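Local coordinates for protein ralf, proline/betaine transporter (Legionella pneumophila, PDB 4D7Q) that probably acts as a guanine nucleotide exchange factor, here as an engineered chimera joining the Sec7 domain of Legionella RalF to the capping domain of Rickettsia RalF, at residues A183-L186 with E187-S191; F93-G96 with L97-F100; S312-S315 with L316-A319; P71-E74 with N75-L79. The protein carries 2 engineered substitutions. All coordinates share one frame; numbering follows the deposited sequence.

All four contacts are local, each lying within a turn or two of a single helix, so none closes a long loop and they follow one another without nesting or crossing. From the N terminus, contact 4 opens helix 73-84 and contact 2 opens helix 93-102, the next helix in the chain; their nearest atoms are about 5 Å apart. Contact 1 comes some eighty residues later at the start of helix 183-195, where L189 packs on F93 and V94 of contact 2 and joins two distant parts of the Sec7 sequence. Contact 3 lies in the capping domain from Rickettsia, its centre about 50 Å from that of contact 1.

Contact 1 of 4, residues A183-L186 with E187-S191; sequences AKFL and EELYS
A183 and E187 meet at the first turn of helix 183-195, in the Legionella Sec7 part of the chimera, through the hydrogen bond from E187 N to A183 O (3.0 Å). The E187 side chain runs back along this turn, its CG 3.3 Å from A183 O, because CG stands anti to the carbonyl carbon (chi1 -76°). Its carboxylate then reaches K169 in a salt bridge. E188 repeats the pattern: its N hydrogen-bonds K184 O, and its side chain crosses that of K184 at an angle, with E188 OE2 3.6 Å from K184 CG. K184 bends at its third torsion, and NZ stays 5.8 Å from E188 OE2. L189 N donates to F185 O at 2.8 Å. On the apolar side of the helix, L189 CD1 lies 4.2 Å from F185 CZ, oblique to the ring, and L189 CD2 is 4.3 Å from L186 CD2. Y190 N closes the series on L186 O with a nearly straight bond (170°), while its ring packs on L168 and helix 135-152 and its hydroxyl bonds to M163 O. Polar and apolar partners thus divide the turn: F185, L186 and L189 pack toward helices 135-152 and 165-171, L189 also on helix 93-102, whereas K184 and E188 lie on the exposed side, where their opposite charges probably attract only loosely, without a salt bridge.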
ATOM      1  N   ALA A 183      -1.621 -12.222  29.423  1.00 27.51           N
ATOM      2  CA  ALA A 183      -0.627 -13.275  29.156  1.00 27.44           C
ATOM      3  C   ALA A 183      -1.159 -14.434  28.304  1.00 32.81           C
ATOM      4  O   ALA A 183      -0.480 -14.883  27.373  1.00 30.70           O
ATOM      5  CB  ALA A 183      -0.045 -13.799  30.458  1.00 28.09           C
ATOM      6  N   LYS A 184      -2.366 -14.924  28.644  1.00 31.06           N
ATOM      7  CA  LYS A 184      -3.035 -16.028  27.976  1.00 30.15           C
ATOM      8  C   LYS A 184      -3.388 -15.625  26.539  1.00 31.94           C
ATOM      9  O   LYS A 184      -3.232 -16.438  25.632  1.00 31.32           O
ATOM     10  CB  LYS A 184      -4.267 -16.470  28.787  1.00 33.97           C
ATOM     11  CG  LYS A 184      -4.976 -17.715  28.247  1.00 53.61           C
ATOM     12  CD  LYS A 184      -5.774 -18.452  29.324  1.00 65.96           C
ATOM     13  CE  LYS A 184      -5.003 -19.622  29.895  1.00 79.74           C
ATOM     14  NZ  LYS A 184      -5.813 -20.409  30.862  1.00 89.52           N
ATOM     15  N   PHE A 185      -3.837 -14.372  26.325  1.00 28.12           N
ATOM     16  CA  PHE A 185      -4.134 -13.856  24.981  1.00 26.56           C
ATOM     17  C   PHE A 185      -2.872 -13.955  24.098  1.00 27.60           C
ATOM     18  O   PHE A 185      -2.959 -14.429  22.963  1.00 25.66           O
ATOM     19  CB  PHE A 185      -4.642 -12.395  25.056  1.00 27.93           C
ATOM     20  CG  PHE A 185      -4.790 -11.705  23.715  1.00 29.28           C
ATOM     21  CD1 PHE A 185      -5.921 -11.893  22.938  1.00 32.54           C
ATOM     22  CD2 PHE A 185      -3.809 -10.838  23.250  1.00 30.93           C
ATOM     23  CE1 PHE A 185      -6.044 -11.277  21.688  1.00 33.38           C
ATOM     24  CE2 PHE A 185      -3.936 -10.217  22.004  1.00 33.13           C
ATOM     25  CZ  PHE A 185      -5.057 -10.431  21.239  1.00 31.84           C
ATOM     26  N   LEU A 186      -1.707 -13.515  24.633  1.00 23.29           N
ATOM     27  CA  LEU A 186      -0.442 -13.546  23.895  1.00 22.79           C
ATOM     28  C   LEU A 186       0.112 -14.951  23.674  1.00 27.43           C
ATOM     29  O   LEU A 186       0.760 -15.182  22.663  1.00 25.66           O
ATOM     30  CB  LEU A 186       0.621 -12.648  24.549  1.00 22.82           C
ATOM     31  CG  LEU A 186       0.370 -11.131  24.446  1.00 25.23           C
ATOM     32  CD1 LEU A 186       1.544 -10.348  25.026  1.00 24.16           C
ATOM     33  CD2 LEU A 186       0.041 -10.701  22.999  1.00 21.50           C
ATOM     34  N   GLU A 187      -0.128 -15.880  24.618  1.00 25.51           N
ATOM     35  CA  GLU A 187       0.316 -17.273  24.457  1.00 25.20           C
ATOM     36  C   GLU A 187      -0.439 -17.928  23.299  1.00 27.29           C
ATOM     37  O   GLU A 187       0.159 -18.653  22.505  1.00 26.22           O
ATOM     38  CB  GLU A 187       0.086 -18.063  25.742  1.00 26.05           C
ATOM     39  CG  GLU A 187       1.091 -17.751  26.828  1.00 27.36           C
ATOM     40  CD  GLU A 187       0.644 -18.117  28.228  1.00 36.35           C
ATOM     41  OE1 GLU A 187      -0.267 -18.963  28.369  1.00 34.64           O
ATOM     42  OE2 GLU A 187       1.216 -17.564  29.190  1.00 31.13           O
ATOM     43  N   GLU A 188      -1.710 -17.597  23.195  1.00 25.59           N
ATOM     44  CA  GLU A 188      -2.597 -18.062  22.150  1.00 26.60           C
ATOM     45  C   GLU A 188      -2.292 -17.393  20.804  1.00 30.43           C
ATOM     46  O   GLU A 188      -2.257 -18.037  19.792  1.00 30.30           O
ATOM     47  CB  GLU A 188      -4.053 -17.865  22.552  1.00 28.78           C
ATOM     48  CG  GLU A 188      -4.500 -18.798  23.662  1.00 47.26           C
ATOM     49  CD  GLU A 188      -5.789 -18.396  24.383  1.00 80.35           C
ATOM     50  OE1 GLU A 188      -6.333 -17.284  24.169  1.00 65.45           O
ATOM     51  OE2 GLU A 188      -6.259 -19.216  25.203  1.00 80.03           O
ATOM     52  N   LEU A 189      -2.069 -16.096  20.838  1.00 25.18           N
ATOM     53  CA  LEU A 189      -1.614 -15.353  19.697  1.00 24.04           C
ATOM     54  C   LEU A 189      -0.358 -15.965  19.086  1.00 25.00           C
ATOM     55  O   LEU A 189      -0.339 -16.275  17.941  1.00 22.33           O
ATOM     56  CB  LEU A 189      -1.383 -13.902  20.059  1.00 23.19           C
ATOM     57  CG  LEU A 189      -1.117 -13.019  18.851  1.00 26.57           C
ATOM     58  CD1 LEU A 189      -2.222 -12.032  18.562  1.00 25.75           C
ATOM     59  CD2 LEU A 189       0.185 -12.308  19.015  1.00 29.17           C
ATOM     60  N   TYR A 190       0.656 -16.162  19.908  1.00 21.10           N
ATOM     61  CA  TYR A 190       1.871 -16.823  19.504  1.00 21.70           C
ATOM     62  C   TYR A 190       1.681 -18.240  18.926  1.00 23.74           C
ATOM     63  O   TYR A 190       2.219 -18.537  17.913  1.00 21.89           O
ATOM     64  CB  TYR A 190       2.873 -16.834  20.639  1.00 23.59           C
ATOM     65  CG  TYR A 190       4.260 -17.215  20.225  1.00 24.83           C
ATOM     66  CD1 TYR A 190       4.634 -18.532  20.107  1.00 25.46           C
ATOM     67  CD2 TYR A 190       5.193 -16.254  19.969  1.00 26.29           C
ATOM     68  CE1 TYR A 190       5.897 -18.875  19.716  1.00 26.64           C
ATOM     69  CE2 TYR A 190       6.463 -16.584  19.586  1.00 28.08           C
ATOM     70  CZ  TYR A 190       6.806 -17.899  19.462  1.00 33.35           C
ATOM     71  OH  TYR A 190       8.051 -18.226  19.096  1.00 34.55           O
ATOM     72  N   SER A 191       0.896 -19.063  19.604  1.00 21.65           N
ATOM     73  CA  SER A 191       0.570 -20.420  19.163  1.00 22.50           C
ATOM     74  C   SER A 191      -0.039 -20.429  17.751  1.00 25.22           C
ATOM     75  O   SER A 191       0.356 -21.241  16.927  1.00 23.28           O
ATOM     76  CB  SER A 191      -0.387 -21.085  20.157  1.00 26.89           C
ATOM     77  OG  SER A 191      -0.695 -22.398  19.717  1.00 33.24           O
TER

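Contact 2 of 4, residues F93-G96 with L97-F100; sequences FVEG and LRTF
R98 lays its guanidinium group back over the preceding turn of helix 93-102, in the Sec7 part of the chimera, so that E95 CA and V94 O lie over one of its faces. The arm leaves with CG anti to the backbone N and folds at the third torsion (chi3 66°), which turns the group back toward the helix start. There R98 NH1 comes 3.8 Å from V94 CG1, and R98 NH2 lies equally close to E95 CG. The E95 carboxylate, its plane nearly perpendicular to the guanidinium (86° apart), makes no direct salt bridge. Instead a water spans the gap, accepting from R98 NH2 at 3.0 Å and donating to E95 OE2 at 3.2 Å, while E95 OE1 turns to S92 N just before the helix.

T99 approaches E95 differently. Its hydroxyl, set beside its own backbone N, donates to E95 O at 2.7 Å from one side of the carbonyl plane; T99 N donates to the same oxygen from the opposite side, at 2.9 Å. On the buried side, L97 CD2 sits 4.2 Å from F93 CE2, oblique to the ring. F93 also meets Y124 edge-to-face, and F100 does likewise with F104, while L97 faces helices 110-127 and 135-152.

Two donors therefore grip E95 O, and the two carboxylate oxygens of E95 have separate partners, S92 N and the water. The water bridges the charges, whose nearest atoms, E95 OE2 and R98 NH2, are 5.0 Å apart; their direct attraction is probably weaker than in a salt bridge.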
ATOM      1  N   PHE A  93      -7.979 -13.297  16.730  1.00 20.90           N
ATOM      2  CA  PHE A  93      -7.330 -12.147  16.156  1.00 19.88           C
ATOM      3  C   PHE A  93      -6.473 -12.589  14.967  1.00 22.90           C
ATOM      4  O   PHE A  93      -6.584 -12.075  13.921  1.00 22.49           O
ATOM      5  CB  PHE A  93      -6.511 -11.369  17.183  1.00 20.54           C
ATOM      6  CG  PHE A  93      -5.774 -10.220  16.601  1.00 20.68           C
ATOM      7  CD1 PHE A  93      -6.374  -9.013  16.453  1.00 21.88           C
ATOM      8  CD2 PHE A  93      -4.494 -10.353  16.186  1.00 21.41           C
ATOM      9  CE1 PHE A  93      -5.714  -7.960  15.892  1.00 21.79           C
ATOM     10  CE2 PHE A  93      -3.827  -9.310  15.617  1.00 22.83           C
ATOM     11  CZ  PHE A  93      -4.430  -8.107  15.477  1.00 19.70           C
ATOM     12  N   VAL A  94      -5.657 -13.593  15.180  1.00 21.09           N
ATOM     13  CA  VAL A  94      -4.762 -14.145  14.148  1.00 20.06           C
ATOM     14  C   VAL A  94      -5.568 -14.687  12.940  1.00 26.94           C
ATOM     15  O   VAL A  94      -5.216 -14.370  11.803  1.00 26.26           O
ATOM     16  CB  VAL A  94      -3.760 -15.187  14.740  1.00 21.73           C
ATOM     17  CG1 VAL A  94      -2.911 -15.849  13.646  1.00 21.32           C
ATOM     18  CG2 VAL A  94      -2.858 -14.549  15.785  1.00 20.08           C
ATOM     19  N   GLU A  95      -6.673 -15.442  13.181  1.00 24.72           N
ATOM     20  CA  GLU A  95      -7.528 -15.970  12.091  1.00 24.19           C
ATOM     21  C   GLU A  95      -8.099 -14.829  11.243  1.00 25.85           C
ATOM     22  O   GLU A  95      -8.089 -14.924  10.025  1.00 25.15           O
ATOM     23  CB  GLU A  95      -8.727 -16.793  12.626  1.00 26.79           C
ATOM     24  CG  GLU A  95      -8.402 -18.135  13.253  1.00 42.05           C
ATOM     25  CD  GLU A  95      -9.580 -18.858  13.897  1.00 64.19           C
ATOM     26  OE1 GLU A  95     -10.490 -18.190  14.451  1.00 40.92           O
ATOM     27  OE2 GLU A  95      -9.567 -20.110  13.879  1.00 61.52           O
ATOM     28  N   GLY A  96      -8.655 -13.809  11.902  1.00 22.33           N
ATOM     29  CA  GLY A  96      -9.265 -12.647  11.255  1.00 21.10           C
ATOM     30  C   GLY A  96      -8.273 -11.882  10.410  1.00 23.52           C
ATOM     31  O   GLY A  96      -8.553 -11.570   9.252  1.00 22.52           O
ATOM     32  N   LEU A  97      -7.086 -11.621  10.981  1.00 20.53           N
ATOM     33  CA  LEU A  97      -6.033 -10.901  10.279  1.00 20.00           C
ATOM     34  C   LEU A  97      -5.526 -11.705   9.083  1.00 22.27           C
ATOM     35  O   LEU A  97      -5.375 -11.139   8.012  1.00 21.18           O
ATOM     36  CB  LEU A  97      -4.889 -10.492  11.233  1.00 19.27           C
ATOM     37  CG  LEU A  97      -3.638  -9.857  10.595  1.00 22.56           C
ATOM     38  CD1 LEU A  97      -3.942  -8.450  10.058  1.00 22.72           C
ATOM     39  CD2 LEU A  97      -2.537  -9.761  11.602  1.00 23.59           C
ATOM     40  N   ARG A  98      -5.280 -13.007   9.257  1.00 21.15           N
ATOM     41  CA  ARG A  98      -4.796 -13.870   8.161  1.00 22.64           C
ATOM     42  C   ARG A  98      -5.839 -13.932   7.023  1.00 25.96           C
ATOM     43  O   ARG A  98      -5.500 -13.692   5.862  1.00 25.48           O
ATOM     44  CB  ARG A  98      -4.451 -15.277   8.696  1.00 24.29           C
ATOM     45  CG  ARG A  98      -3.870 -16.256   7.652  1.00 24.66           C
ATOM     46  CD  ARG A  98      -3.518 -17.588   8.313  1.00 25.70           C
ATOM     47  NE  ARG A  98      -4.721 -18.267   8.792  1.00 29.10           N
ATOM     48  CZ  ARG A  98      -4.964 -18.598  10.058  1.00 44.45           C
ATOM     49  NH1 ARG A  98      -4.056 -18.366  11.000  1.00 28.38           N
ATOM     50  NH2 ARG A  98      -6.109 -19.182  10.388  1.00 37.62           N
ATOM     51  N   THR A  99      -7.109 -14.174   7.369  1.00 24.32           N
ATOM     52  CA  THR A  99      -8.236 -14.235   6.393  1.00 25.20           C
ATOM     53  C   THR A  99      -8.346 -12.920   5.640  1.00 26.06           C
ATOM     54  O   THR A  99      -8.522 -12.931   4.424  1.00 25.83           O
ATOM     55  CB  THR A  99      -9.554 -14.562   7.123  1.00 33.41           C
ATOM     56  OG1 THR A  99      -9.373 -15.789   7.815  1.00 33.58           O
ATOM     57  CG2 THR A  99     -10.753 -14.671   6.178  1.00 38.50           C
ATOM     58  N   PHE A 100      -8.249 -11.790   6.367  1.00 21.67           N
ATOM     59  CA  PHE A 100      -8.314 -10.438   5.812  1.00 19.61           C
ATOM     60  C   PHE A 100      -7.197 -10.207   4.776  1.00 23.12           C
ATOM     61  O   PHE A 100      -7.481  -9.834   3.636  1.00 21.80           O
ATOM     62  CB  PHE A 100      -8.215  -9.375   6.943  1.00 20.91           C
ATOM     63  CG  PHE A 100      -8.144  -7.944   6.426  1.00 21.84           C
ATOM     64  CD1 PHE A 100      -9.305  -7.264   6.039  1.00 22.16           C
ATOM     65  CD2 PHE A 100      -6.918  -7.298   6.280  1.00 23.54           C
ATOM     66  CE1 PHE A 100      -9.243  -5.956   5.559  1.00 25.17           C
ATOM     67  CE2 PHE A 100      -6.851  -5.990   5.787  1.00 23.98           C
ATOM     68  CZ  PHE A 100      -8.019  -5.324   5.433  1.00 23.14           C
TER
HETATM   69  O   HOH W   1      -6.894 -21.129  12.557  1.00 57.12           O

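Contact 3 of 4, residues S312-S315 with L316-A319; sequences SEQS and LKLA
L316, S315 and Q314 carry this first turn of helix 313-325, in the Rickettsia capping domain. L316 N donates to S312 O at 3.2 Å (161°), and L316 CB rests 3.4 Å from E313 O. S315 contributes at both ends: its N is capped by S312 OG at 3.3 Å, S312 being the N-cap residue, and its O receives A319 N at 2.8 Å. With its hydroxyl beside the backbone N (chi1 -71°), S315 directs OG to A277 N, with which it hydrogen-bonds. Q314 O accepts L318 N at 2.9 Å, and the Q314 side chain bends at its second torsion, bringing NE2 4.1 Å from K317 CD, where the two side chains cross at an angle. That amide nitrogen is held by D272, and the lysine runs on in extended form.

The turn touches two elements of the domain. L316 packs on L344 and Q347 of helix 341-351, whereas S315 and A319 lie against strand 297-303, touching P303 and, for A319, I301 as well. The S315 bond to A277 ties the same helix start to the head of strand 277-283.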
ATOM      1  N   SER A 312      -2.348  15.801 -14.597  1.00 36.80           N
ATOM      2  CA  SER A 312      -2.304  16.347 -15.963  1.00 36.57           C
ATOM      3  C   SER A 312      -1.251  15.603 -16.778  1.00 39.09           C
ATOM      4  O   SER A 312      -0.441  14.854 -16.221  1.00 37.47           O
ATOM      5  CB  SER A 312      -1.927  17.825 -15.912  1.00 38.94           C
ATOM      6  OG  SER A 312      -0.711  18.013 -15.203  1.00 43.57           O
ATOM      7  N   GLU A 313      -1.223  15.855 -18.089  1.00 36.50           N
ATOM      8  CA  GLU A 313      -0.208  15.316 -18.995  1.00 36.25           C
ATOM      9  C   GLU A 313       1.174  15.830 -18.537  1.00 36.44           C
ATOM     10  O   GLU A 313       2.151  15.086 -18.600  1.00 35.04           O
ATOM     11  CB  GLU A 313      -0.501  15.781 -20.427  1.00 38.64           C
ATOM     12  CG  GLU A 313       0.013  14.829 -21.492  1.00 53.61           C
ATOM     13  CD  GLU A 313      -0.446  15.193 -22.891  1.00 73.69           C
ATOM     14  OE1 GLU A 313      -1.606  14.878 -23.242  1.00 68.34           O
ATOM     15  OE2 GLU A 313       0.352  15.810 -23.630  1.00 67.83           O
ATOM     16  N   GLN A 314       1.233  17.091 -18.042  1.00 32.13           N
ATOM     17  CA  GLN A 314       2.437  17.751 -17.517  1.00 31.58           C
ATOM     18  C   GLN A 314       3.040  16.965 -16.330  1.00 33.96           C
ATOM     19  O   GLN A 314       4.260  16.787 -16.255  1.00 33.77           O
ATOM     20  CB  GLN A 314       2.140  19.215 -17.110  1.00 32.89           C
ATOM     21  CG  GLN A 314       3.412  20.014 -16.764  1.00 48.07           C
ATOM     22  CD  GLN A 314       4.527  19.904 -17.798  1.00 61.54           C
ATOM     23  OE1 GLN A 314       4.309  20.075 -19.007  1.00 57.66           O
ATOM     24  NE2 GLN A 314       5.746  19.612 -17.340  1.00 41.93           N
ATOM     25  N   SER A 315       2.175  16.501 -15.419  1.00 30.28           N
ATOM     26  CA  SER A 315       2.540  15.686 -14.250  1.00 29.40           C
ATOM     27  C   SER A 315       3.146  14.330 -14.681  1.00 32.26           C
ATOM     28  O   SER A 315       4.172  13.912 -14.135  1.00 30.18           O
ATOM     29  CB  SER A 315       1.319  15.470 -13.369  1.00 31.12           C
ATOM     30  OG  SER A 315       0.981  16.694 -12.739  1.00 33.81           O
ATOM     31  N   LEU A 316       2.526  13.675 -15.689  1.00 29.15           N
ATOM     32  CA  LEU A 316       2.998  12.422 -16.259  1.00 28.86           C
ATOM     33  C   LEU A 316       4.402  12.633 -16.844  1.00 32.40           C
ATOM     34  O   LEU A 316       5.296  11.823 -16.589  1.00 32.04           O
ATOM     35  CB  LEU A 316       1.999  11.921 -17.338  1.00 29.41           C
ATOM     36  CG  LEU A 316       2.417  10.673 -18.153  1.00 34.39           C
ATOM     37  CD1 LEU A 316       2.568   9.433 -17.276  1.00 34.75           C
ATOM     38  CD2 LEU A 316       1.458  10.404 -19.274  1.00 36.27           C
ATOM     39  N   LYS A 317       4.611  13.758 -17.571  1.00 28.43           N
ATOM     40  CA  LYS A 317       5.917  14.103 -18.134  1.00 27.42           C
ATOM     41  C   LYS A 317       6.941  14.296 -17.006  1.00 29.82           C
ATOM     42  O   LYS A 317       8.024  13.709 -17.048  1.00 27.59           O
ATOM     43  CB  LYS A 317       5.794  15.379 -18.978  1.00 30.43           C
ATOM     44  CG  LYS A 317       7.023  15.675 -19.818  1.00 47.26           C
ATOM     45  CD  LYS A 317       6.989  17.082 -20.366  1.00 55.32           C
ATOM     46  CE  LYS A 317       8.287  17.445 -21.042  1.00 74.42           C
ATOM     47  NZ  LYS A 317       8.135  18.639 -21.920  1.00 87.55           N
ATOM     48  N   LEU A 318       6.572  15.093 -15.974  1.00 26.90           N
ATOM     49  CA  LEU A 318       7.439  15.341 -14.818  1.00 26.23           C
ATOM     50  C   LEU A 318       7.823  14.038 -14.110  1.00 28.58           C
ATOM     51  O   LEU A 318       9.014  13.855 -13.823  1.00 29.33           O
ATOM     52  CB  LEU A 318       6.800  16.358 -13.840  1.00 26.02           C
ATOM     53  CG  LEU A 318       7.606  16.741 -12.575  1.00 28.14           C
ATOM     54  CD1 LEU A 318       8.942  17.434 -12.923  1.00 27.12           C
ATOM     55  CD2 LEU A 318       6.790  17.616 -11.670  1.00 27.74           C
ATOM     56  N   ALA A 319       6.857  13.097 -13.917  1.00 22.89           N
ATOM     57  CA  ALA A 319       7.165  11.803 -13.289  1.00 22.64           C
ATOM     58  C   ALA A 319       8.177  11.017 -14.156  1.00 28.14           C
ATOM     59  O   ALA A 319       9.162  10.524 -13.607  1.00 27.55           O
ATOM     60  CB  ALA A 319       5.901  10.987 -13.042  1.00 22.12           C
TER

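Contact 4 of 4, residues P71-E74 with N75-L79; sequences PEAE and NQQVL
This is a local contact at the N-terminal end of helix 73-84, in the Legionella Sec7 part of the chimera, where the chain leaves P71, passes the N-cap residue E72 and enters the first turn. E72 O takes two donors. Q76 N reaches it at 3.1 Å, nearly in line with the carbonyl, while N75 ND2 comes at 3.3 Å from above the carbonyl plane with an N-H...O angle of 139°, a less favourable approach. N75 gets there because CG stands beside its own backbone N (chi1 -45°), swinging the amide back over the start of the helix. The same ND2 hydrogen-bonds a glycerol, probably from the crystallisation liquor. The E72 and N75 side chains lie alongside each other, pointing the same way, with N75 ND2 3.2 Å from E72 CB and the carboxylate and amide planes 66° apart. Q77 N bonds A73 O at 2.9 Å and V78 N bonds E74 O at 2.8 Å, while Q76 CG leans over P71 O at 3.7 Å. The acids pair with other parts of the chain: E74 with Y67 and K34, E72 with R305 of the capping domain in a salt bridge across the engineered junction. V78 meets helices 44-54 and 61-68. Though no capping box, this is a helix start of the all-helical Sec7 fold, with E72 at the N-cap and the N75 amide folded back on its carbonyl.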
ATOM      1  N   PRO A  71      -5.944   6.796  -1.185  1.00 24.46           N
ATOM      2  CA  PRO A  71      -6.276   7.840  -0.187  1.00 25.55           C
ATOM      3  C   PRO A  71      -7.557   8.647  -0.326  1.00 31.31           C
ATOM      4  O   PRO A  71      -7.941   9.294   0.646  1.00 32.17           O
ATOM      5  CB  PRO A  71      -5.083   8.781  -0.271  1.00 26.56           C
ATOM      6  CG  PRO A  71      -4.594   8.651  -1.661  1.00 30.34           C
ATOM      7  CD  PRO A  71      -4.836   7.237  -2.067  1.00 25.52           C
ATOM      8  N   GLU A  72      -8.164   8.701  -1.513  1.00 28.67           N
ATOM      9  CA  GLU A  72      -9.359   9.545  -1.709  1.00 28.86           C
ATOM     10  C   GLU A  72     -10.595   9.055  -0.993  1.00 29.28           C
ATOM     11  O   GLU A  72     -10.710   7.859  -0.711  1.00 27.94           O
ATOM     12  CB  GLU A  72      -9.582   9.855  -3.178  1.00 30.60           C
ATOM     13  CG  GLU A  72      -8.367  10.605  -3.711  1.00 41.20           C
ATOM     14  CD  GLU A  72      -8.285  10.854  -5.196  1.00 52.13           C
ATOM     15  OE1 GLU A  72      -9.342  10.864  -5.870  1.00 43.34           O
ATOM     16  OE2 GLU A  72      -7.152  11.072  -5.683  1.00 48.94           O
ATOM     17  N   ALA A  73     -11.486   9.999  -0.638  1.00 25.93           N
ATOM     18  CA  ALA A  73     -12.724   9.790   0.106  1.00 26.18           C
ATOM     19  C   ALA A  73     -13.511   8.574  -0.373  1.00 28.70           C
ATOM     20  O   ALA A  73     -13.841   7.711   0.435  1.00 29.21           O
ATOM     21  CB  ALA A  73     -13.588  11.066   0.063  1.00 27.67           C
ATOM     22  N   GLU A  74     -13.752   8.471  -1.690  1.00 25.32           N
ATOM     23  CA  GLU A  74     -14.465   7.358  -2.310  1.00 25.72           C
ATOM     24  C   GLU A  74     -13.796   6.012  -1.990  1.00 27.87           C
ATOM     25  O   GLU A  74     -14.481   5.112  -1.523  1.00 26.22           O
ATOM     26  CB  GLU A  74     -14.536   7.564  -3.825  1.00 27.62           C
ATOM     27  CG  GLU A  74     -15.249   6.468  -4.598  1.00 41.69           C
ATOM     28  CD  GLU A  74     -15.190   6.719  -6.093  1.00 57.27           C
ATOM     29  OE1 GLU A  74     -15.875   7.661  -6.550  1.00 46.51           O
ATOM     30  OE2 GLU A  74     -14.389   6.050  -6.787  1.00 43.42           O
ATOM     31  N   ASN A  75     -12.500   5.897  -2.236  1.00 25.01           N
ATOM     32  CA  ASN A  75     -11.749   4.692  -1.938  1.00 25.74           C
ATOM     33  C   ASN A  75     -11.896   4.255  -0.478  1.00 30.10           C
ATOM     34  O   ASN A  75     -12.143   3.114  -0.184  1.00 30.09           O
ATOM     35  CB  ASN A  75     -10.260   4.840  -2.246  1.00 28.24           C
ATOM     36  CG  ASN A  75      -9.972   5.485  -3.562  1.00 35.66           C
ATOM     37  OD1 ASN A  75     -10.163   4.874  -4.554  1.00 39.55           O
ATOM     38  ND2 ASN A  75      -9.590   6.706  -3.563  1.00 23.65           N
ATOM     39  N   GLN A  76     -11.724   5.205   0.414  1.00 25.75           N
ATOM     40  CA  GLN A  76     -11.806   4.991   1.860  1.00 25.35           C
ATOM     41  C   GLN A  76     -13.175   4.518   2.248  1.00 27.98           C
ATOM     42  O   GLN A  76     -13.281   3.605   3.060  1.00 26.86           O
ATOM     43  CB  GLN A  76     -11.455   6.279   2.622  1.00 26.47           C
ATOM     44  CG  GLN A  76     -10.024   6.710   2.370  1.00 34.07           C
ATOM     45  CD  GLN A  76      -9.488   7.442   3.557  1.00 60.27           C
ATOM     46  OE1 GLN A  76      -9.850   8.610   3.807  1.00 56.95           O
ATOM     47  NE2 GLN A  76      -8.667   6.734   4.346  1.00 43.99           N
ATOM     48  N   GLN A  77     -14.231   5.113   1.639  1.00 26.51           N
ATOM     49  CA  GLN A  77     -15.608   4.758   1.926  1.00 26.12           C
ATOM     50  C   GLN A  77     -15.905   3.367   1.382  1.00 27.74           C
ATOM     51  O   GLN A  77     -16.588   2.584   2.046  1.00 25.80           O
ATOM     52  CB  GLN A  77     -16.580   5.800   1.368  1.00 28.47           C
ATOM     53  CG  GLN A  77     -16.651   7.107   2.170  1.00 32.63           C
ATOM     54  CD  GLN A  77     -17.208   8.238   1.335  1.00 56.39           C
ATOM     55  OE1 GLN A  77     -17.637   8.064   0.184  1.00 54.55           O
ATOM     56  NE2 GLN A  77     -17.209   9.433   1.888  1.00 49.55           N
ATOM     57  N   VAL A  78     -15.346   3.044   0.203  1.00 23.83           N
ATOM     58  CA  VAL A  78     -15.503   1.721  -0.418  1.00 22.74           C
ATOM     59  C   VAL A  78     -14.836   0.654   0.474  1.00 27.65           C
ATOM     60  O   VAL A  78     -15.460  -0.377   0.766  1.00 27.04           O
ATOM     61  CB  VAL A  78     -15.037   1.667  -1.902  1.00 24.73           C
ATOM     62  CG1 VAL A  78     -15.041   0.223  -2.419  1.00 24.20           C
ATOM     63  CG2 VAL A  78     -15.935   2.539  -2.797  1.00 24.24           C
ATOM     64  N   LEU A  79     -13.581   0.916   0.927  1.00 22.93           N
ATOM     65  CA  LEU A  79     -12.858   0.005   1.815  1.00 21.78           C
ATOM     66  C   LEU A  79     -13.603  -0.221   3.171  1.00 26.63           C
ATOM     67  O   LEU A  79     -13.661  -1.363   3.656  1.00 24.05           O
ATOM     68  CB  LEU A  79     -11.410   0.473   2.032  1.00 21.22           C
ATOM     69  CG  LEU A  79     -10.578  -0.305   3.097  1.00 24.77           C
ATOM     70  CD1 LEU A  79     -10.352  -1.762   2.673  1.00 22.14           C
ATOM     71  CD2 LEU A  79      -9.254   0.421   3.389  1.00 26.94           C
TER